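Local coordinates for protein terminal oxygenase component of carbazole 1,9a-dioxygenase (Nocardioides aromaticivorans, PDB 3GCF) that probably dihydroxylates carbazole at its 1 and 9a positions with molecular oxygen, using electrons passed from a ferredoxin through a Rieske cluster to a mononuclear iron, at residues A[184-196]-A[202-214]. Sequence-based numbering, arbitrary orientation.
Sequences GFDTTHIFMHRNS and NRLAFPYGFVPAD. With FE2 (Fe (II) ion), chain P.
Ile-190 packs against 206-210 from within the short 3-10 turn around 189-193 that carries both histidines of the facial triad (two histidines, one carboxylate) of a Rieske oxygenase. His-189 NE2 and His-193 NE2 bind the iron, and Asp-337 completes the triad. The tight part centres on Ile-190: CG1 lies between its backbone N and carbonyl carbon (chi1 63°), and the extended chain carries CD1 to 3.6 Å from Phe-210 CE2, crossing that side chain at about a right angle. Its CB sits 3.8 Å from Phe-206 CE2. Thr-187 is pinned to strand residue Phe-210 twice, Phe-210 N donating to Thr-187 O (2.9 Å, 152° at the hydrogen) and Thr-187 OG1 to Phe-210 O. The solvent side is partly exposed Arg-194, whose CB meets the Tyr-208 ring edge; nearby, Phe-191 CD1 comes no closer than 4.2 Å to Tyr-208 CB. A water donates to both Ile-190 O and Pro-207 O. Beyond His-189, Asp-186 OD2 is hydrogen-bonded to His-99 NE2, from a cluster ligand of a neighbouring subunit, consistent with an intersubunit electron path. Asp-186 O accepts from His-189 ND1 at 2.8 Å, lying 3° out of the imidazole plane, so this bond and the iron together set the ring's turn.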
loop_
_atom_site.group_PDB
_atom_site.type_symbol
_atom_site.label_atom_id
_atom_site.label_comp_id
_atom_site.label_asym_id
_atom_site.label_seq_id
_atom_site.Cartn_x
_atom_site.Cartn_y
_atom_site.Cartn_z
ATOM N N GLY A 184 -25.206 12.375 -3.736
ATOM C CA GLY A 184 -26.473 12.491 -3.035
ATOM C C GLY A 184 -27.383 13.481 -3.740
ATOM O O GLY A 184 -28.568 13.222 -3.916
ATOM N N PHE A 185 -26.813 14.606 -4.163
ATOM C CA PHE A 185 -27.548 15.680 -4.839
ATOM C C PHE A 185 -27.460 15.539 -6.361
ATOM O O PHE A 185 -27.049 16.470 -7.057
ATOM C CB PHE A 185 -26.950 17.026 -4.409
ATOM C CG PHE A 185 -27.803 18.216 -4.741
ATOM C CD1 PHE A 185 -29.135 18.271 -4.342
ATOM C CD2 PHE A 185 -27.269 19.295 -5.437
ATOM C CE1 PHE A 185 -29.920 19.380 -4.633
ATOM C CE2 PHE A 185 -28.048 20.412 -5.732
ATOM C CZ PHE A 185 -29.374 20.455 -5.330
ATOM N N ASP A 186 -27.853 14.376 -6.873
ATOM C CA ASP A 186 -27.794 14.090 -8.304
ATOM C C ASP A 186 -29.152 13.511 -8.680
ATOM O O ASP A 186 -29.512 12.435 -8.209
ATOM C CB ASP A 186 -26.679 13.073 -8.558
ATOM C CG ASP A 186 -26.462 12.788 -10.024
ATOM O OD1 ASP A 186 -27.457 12.566 -10.745
ATOM O OD2 ASP A 186 -25.289 12.767 -10.452
ATOM N N THR A 187 -29.899 14.212 -9.532
ATOM C CA THR A 187 -31.245 13.771 -9.893
ATOM C C THR A 187 -31.405 12.700 -10.976
ATOM O O THR A 187 -32.519 12.224 -11.211
ATOM C CB THR A 187 -32.140 14.982 -10.263
ATOM O OG1 THR A 187 -31.703 15.545 -11.502
ATOM C CG2 THR A 187 -32.058 16.052 -9.180
ATOM N N THR A 188 -30.317 12.311 -11.635
ATOM C CA THR A 188 -30.422 11.269 -12.651
ATOM C C THR A 188 -29.595 10.017 -12.332
ATOM O O THR A 188 -29.691 9.015 -13.036
ATOM C CB THR A 188 -30.042 11.796 -14.063
ATOM O OG1 THR A 188 -28.684 12.254 -14.070
ATOM C CG2 THR A 188 -30.965 12.936 -14.461
ATOM N N HIS A 189 -28.802 10.058 -11.264
ATOM C CA HIS A 189 -28.003 8.893 -10.902
ATOM C C HIS A 189 -28.905 7.770 -10.372
ATOM O O HIS A 189 -28.480 6.616 -10.280
ATOM C CB HIS A 189 -26.971 9.246 -9.817
ATOM C CG HIS A 189 -27.464 9.025 -8.418
ATOM N ND1 HIS A 189 -28.331 9.892 -7.785
ATOM C CD2 HIS A 189 -27.251 8.007 -7.550
ATOM C CE1 HIS A 189 -28.627 9.417 -6.587
ATOM N NE2 HIS A 189 -27.985 8.274 -6.421
ATOM N N ILE A 190 -30.147 8.107 -10.025
ATOM C CA ILE A 190 -31.065 7.119 -9.464
ATOM C C ILE A 190 -31.344 5.951 -10.394
ATOM O O ILE A 190 -31.953 4.950 -9.998
ATOM C CB ILE A 190 -32.396 7.767 -9.014
ATOM C CG1 ILE A 190 -33.136 8.373 -10.205
ATOM C CG2 ILE A 190 -32.104 8.823 -7.939
ATOM C CD1 ILE A 190 -34.439 9.066 -9.813
ATOM N N PHE A 191 -30.884 6.088 -11.631
ATOM C CA PHE A 191 -31.012 5.038 -12.631
ATOM C C PHE A 191 -30.393 3.766 -12.034
ATOM O O PHE A 191 -30.977 2.685 -12.111
ATOM C CB PHE A 191 -30.244 5.459 -13.894
ATOM C CG PHE A 191 -30.067 4.362 -14.911
ATOM C CD1 PHE A 191 -31.160 3.835 -15.592
ATOM C CD2 PHE A 191 -28.795 3.874 -15.207
ATOM C CE1 PHE A 191 -30.990 2.837 -16.557
ATOM C CE2 PHE A 191 -28.610 2.872 -16.174
ATOM C CZ PHE A 191 -29.711 2.354 -16.849
ATOM N N MET A 192 -29.224 3.918 -11.411
ATOM C CA MET A 192 -28.500 2.792 -10.824
ATOM C C MET A 192 -29.216 2.101 -9.665
ATOM O O MET A 192 -28.835 0.997 -9.274
ATOM C CB MET A 192 -27.113 3.242 -10.348
ATOM C CG MET A 192 -27.102 3.871 -8.958
ATOM S SD MET A 192 -25.445 4.267 -8.345
ATOM C CE MET A 192 -24.807 2.632 -8.037
ATOM N N HIS A 193 -30.249 2.736 -9.115
ATOM C CA HIS A 193 -30.991 2.149 -7.994
ATOM C C HIS A 193 -32.236 1.374 -8.420
ATOM O O HIS A 193 -32.903 0.762 -7.583
ATOM C CB HIS A 193 -31.448 3.240 -7.016
ATOM C CG HIS A 193 -30.332 3.962 -6.330
ATOM N ND1 HIS A 193 -29.364 3.311 -5.598
ATOM C CD2 HIS A 193 -30.057 5.285 -6.226
ATOM C CE1 HIS A 193 -28.542 4.202 -5.070
ATOM N NE2 HIS A 193 -28.942 5.407 -5.434
ATOM N N ARG A 194 -32.550 1.410 -9.712
ATOM C CA ARG A 194 -33.752 0.766 -10.248
ATOM C C ARG A 194 -34.013 -0.671 -9.806
ATOM O O ARG A 194 -35.171 -1.092 -9.711
ATOM C CB ARG A 194 -33.741 0.831 -11.785
ATOM C CG ARG A 194 -32.676 -0.038 -12.440
ATOM C CD ARG A 194 -32.576 0.212 -13.940
ATOM N NE ARG A 194 -31.606 -0.680 -14.566
ATOM C CZ ARG A 194 -30.290 -0.587 -14.417
ATOM N NH1 ARG A 194 -29.766 0.374 -13.667
ATOM N NH2 ARG A 194 -29.497 -1.476 -14.999
ATOM N N ASN A 195 -32.955 -1.428 -9.538
ATOM C CA ASN A 195 -33.120 -2.824 -9.133
ATOM C C ASN A 195 -32.981 -3.085 -7.635
ATOM O O ASN A 195 -32.940 -4.235 -7.207
ATOM C CB ASN A 195 -32.139 -3.712 -9.909
ATOM C CG ASN A 195 -32.485 -3.806 -11.389
ATOM O OD1 ASN A 195 -31.600 -3.804 -12.248
ATOM N ND2 ASN A 195 -33.776 -3.896 -11.691
ATOM N N SER A 196 -32.903 -2.028 -6.838
ATOM C CA SER A 196 -32.804 -2.197 -5.393
ATOM C C SER A 196 -34.082 -2.864 -4.905
ATOM O O SER A 196 -35.180 -2.497 -5.334
ATOM C CB SER A 196 -32.660 -0.843 -4.695
ATOM O OG SER A 196 -32.897 -0.961 -3.299
ATOM N N ASN A 202 -40.913 -1.339 -0.919
ATOM C CA ASN A 202 -41.782 -0.334 -0.325
ATOM C C ASN A 202 -42.792 0.217 -1.336
ATOM O O ASN A 202 -43.294 1.327 -1.181
ATOM C CB ASN A 202 -40.941 0.800 0.284
ATOM C CG ASN A 202 -41.734 1.656 1.265
ATOM O OD1 ASN A 202 -42.610 1.155 1.967
ATOM N ND2 ASN A 202 -41.416 2.944 1.330
ATOM N N ARG A 203 -43.084 -0.575 -2.367
ATOM C CA ARG A 203 -44.054 -0.213 -3.405
ATOM C C ARG A 203 -43.860 1.188 -3.948
ATOM O O ARG A 203 -44.823 1.931 -4.121
ATOM C CB ARG A 203 -45.481 -0.336 -2.857
ATOM C CG ARG A 203 -45.886 -1.744 -2.472
ATOM C CD ARG A 203 -47.337 -1.804 -1.994
ATOM N NE ARG A 203 -47.531 -1.213 -0.666
ATOM C CZ ARG A 203 -48.234 -0.108 -0.420
ATOM N NH1 ARG A 203 -48.826 0.553 -1.410
ATOM N NH2 ARG A 203 -48.353 0.332 0.827
ATOM N N LEU A 204 -42.617 1.546 -4.230
ATOM C CA LEU A 204 -42.312 2.876 -4.727
ATOM C C LEU A 204 -42.532 3.069 -6.219
ATOM O O LEU A 204 -42.251 2.178 -7.021
ATOM C CB LEU A 204 -40.854 3.234 -4.429
ATOM C CG LEU A 204 -40.297 3.147 -3.010
ATOM C CD1 LEU A 204 -38.850 3.659 -3.027
ATOM C CD2 LEU A 204 -41.147 3.983 -2.056
ATOM N N ALA A 205 -43.059 4.234 -6.579
ATOM C CA ALA A 205 -43.222 4.593 -7.981
ATOM C C ALA A 205 -41.893 5.323 -8.092
ATOM O O ALA A 205 -41.780 6.479 -7.688
ATOM C CB ALA A 205 -44.386 5.564 -8.168
ATOM N N PHE A 206 -40.875 4.641 -8.603
ATOM C CA PHE A 206 -39.551 5.243 -8.670
ATOM C C PHE A 206 -39.038 5.397 -10.089
ATOM O O PHE A 206 -38.830 4.411 -10.794
ATOM C CB PHE A 206 -38.580 4.396 -7.844
ATOM C CG PHE A 206 -37.374 5.145 -7.371
ATOM C CD1 PHE A 206 -37.503 6.192 -6.463
ATOM C CD2 PHE A 206 -36.106 4.804 -7.826
ATOM C CE1 PHE A 206 -36.384 6.886 -6.014
ATOM C CE2 PHE A 206 -34.980 5.495 -7.381
ATOM C CZ PHE A 206 -35.120 6.534 -6.475
ATOM N N PRO A 207 -38.805 6.644 -10.520
ATOM C CA PRO A 207 -38.315 6.904 -11.874
ATOM C C PRO A 207 -36.824 6.631 -12.050
ATOM O O PRO A 207 -36.098 6.454 -11.073
ATOM C CB PRO A 207 -38.670 8.370 -12.080
ATOM C CG PRO A 207 -38.412 8.949 -10.722
ATOM C CD PRO A 207 -39.017 7.906 -9.784
ATOM N N TYR A 208 -36.381 6.588 -13.305
ATOM C CA TYR A 208 -34.979 6.360 -13.617
ATOM C C TYR A 208 -34.202 7.667 -13.491
ATOM O O TYR A 208 -32.971 7.674 -13.454
ATOM C CB TYR A 208 -34.824 5.810 -15.039
ATOM C CG TYR A 208 -35.427 4.439 -15.232
ATOM C CD1 TYR A 208 -35.274 3.450 -14.261
ATOM C CD2 TYR A 208 -36.132 4.119 -16.389
ATOM C CE1 TYR A 208 -35.807 2.178 -14.433
ATOM C CE2 TYR A 208 -36.675 2.842 -16.572
ATOM C CZ TYR A 208 -36.507 1.879 -15.585
ATOM O OH TYR A 208 -37.056 0.626 -15.732
ATOM N N GLY A 209 -34.937 8.774 -13.431
ATOM C CA GLY A 209 -34.310 10.075 -13.300
ATOM C C GLY A 209 -35.305 11.223 -13.304
ATOM O O GLY A 209 -36.468 11.047 -13.667
ATOM N N PHE A 210 -34.845 12.395 -12.878
ATOM C CA PHE A 210 -35.666 13.604 -12.855
ATOM C C PHE A 210 -34.944 14.631 -13.721
ATOM O O PHE A 210 -33.774 14.929 -13.486
ATOM C CB PHE A 210 -35.786 14.166 -11.436
ATOM C CG PHE A 210 -36.590 13.311 -10.503
ATOM C CD1 PHE A 210 -37.981 13.392 -10.486
ATOM C CD2 PHE A 210 -35.955 12.441 -9.621
ATOM C CE1 PHE A 210 -38.730 12.620 -9.601
ATOM C CE2 PHE A 210 -36.694 11.665 -8.733
ATOM C CZ PHE A 210 -38.087 11.755 -8.722
ATOM N N VAL A 211 -35.642 15.178 -14.707
ATOM C CA VAL A 211 -35.053 16.169 -15.598
ATOM C C VAL A 211 -35.723 17.529 -15.394
ATOM O O VAL A 211 -36.952 17.626 -15.422
ATOM C CB VAL A 211 -35.223 15.739 -17.071
ATOM C CG1 VAL A 211 -34.625 16.788 -18.002
ATOM C CG2 VAL A 211 -34.553 14.386 -17.291
ATOM N N PRO A 212 -34.924 18.593 -15.172
ATOM C CA PRO A 212 -35.463 19.943 -14.967
ATOM C C PRO A 212 -36.433 20.273 -16.100
ATOM O O PRO A 212 -36.075 20.156 -17.271
ATOM C CB PRO A 212 -34.216 20.824 -15.004
ATOM C CG PRO A 212 -33.143 19.910 -14.467
ATOM C CD PRO A 212 -33.446 18.607 -15.152
ATOM N N ALA A 213 -37.650 20.684 -15.749
ATOM C CA ALA A 213 -38.672 20.999 -16.744
ATOM C C ALA A 213 -38.817 22.490 -17.035
ATOM O O ALA A 213 -39.400 22.875 -18.050
ATOM C CB ALA A 213 -40.021 20.425 -16.299
ATOM N N ASP A 214 -38.298 23.326 -16.144
ATOM C CA ASP A 214 -38.386 24.768 -16.316
ATOM C C ASP A 214 -37.286 25.489 -15.542
ATOM O O ASP A 214 -36.479 24.862 -14.855
ATOM C CB ASP A 214 -39.762 25.274 -15.863
ATOM C CG ASP A 214 -40.039 24.975 -14.404
ATOM O OD1 ASP A 214 -39.296 25.487 -13.545
ATOM O OD2 ASP A 214 -40.995 24.228 -14.112
HETATM FE FE FE2 P . -28.111 7.183 -4.605
HETATM O O HOH W 1 -34.376 4.154 -10.658
HETATM O O HOH W 2 -29.816 7.900 -3.659
HETATM O O HOH W 3 -27.302 8.863 -3.829
#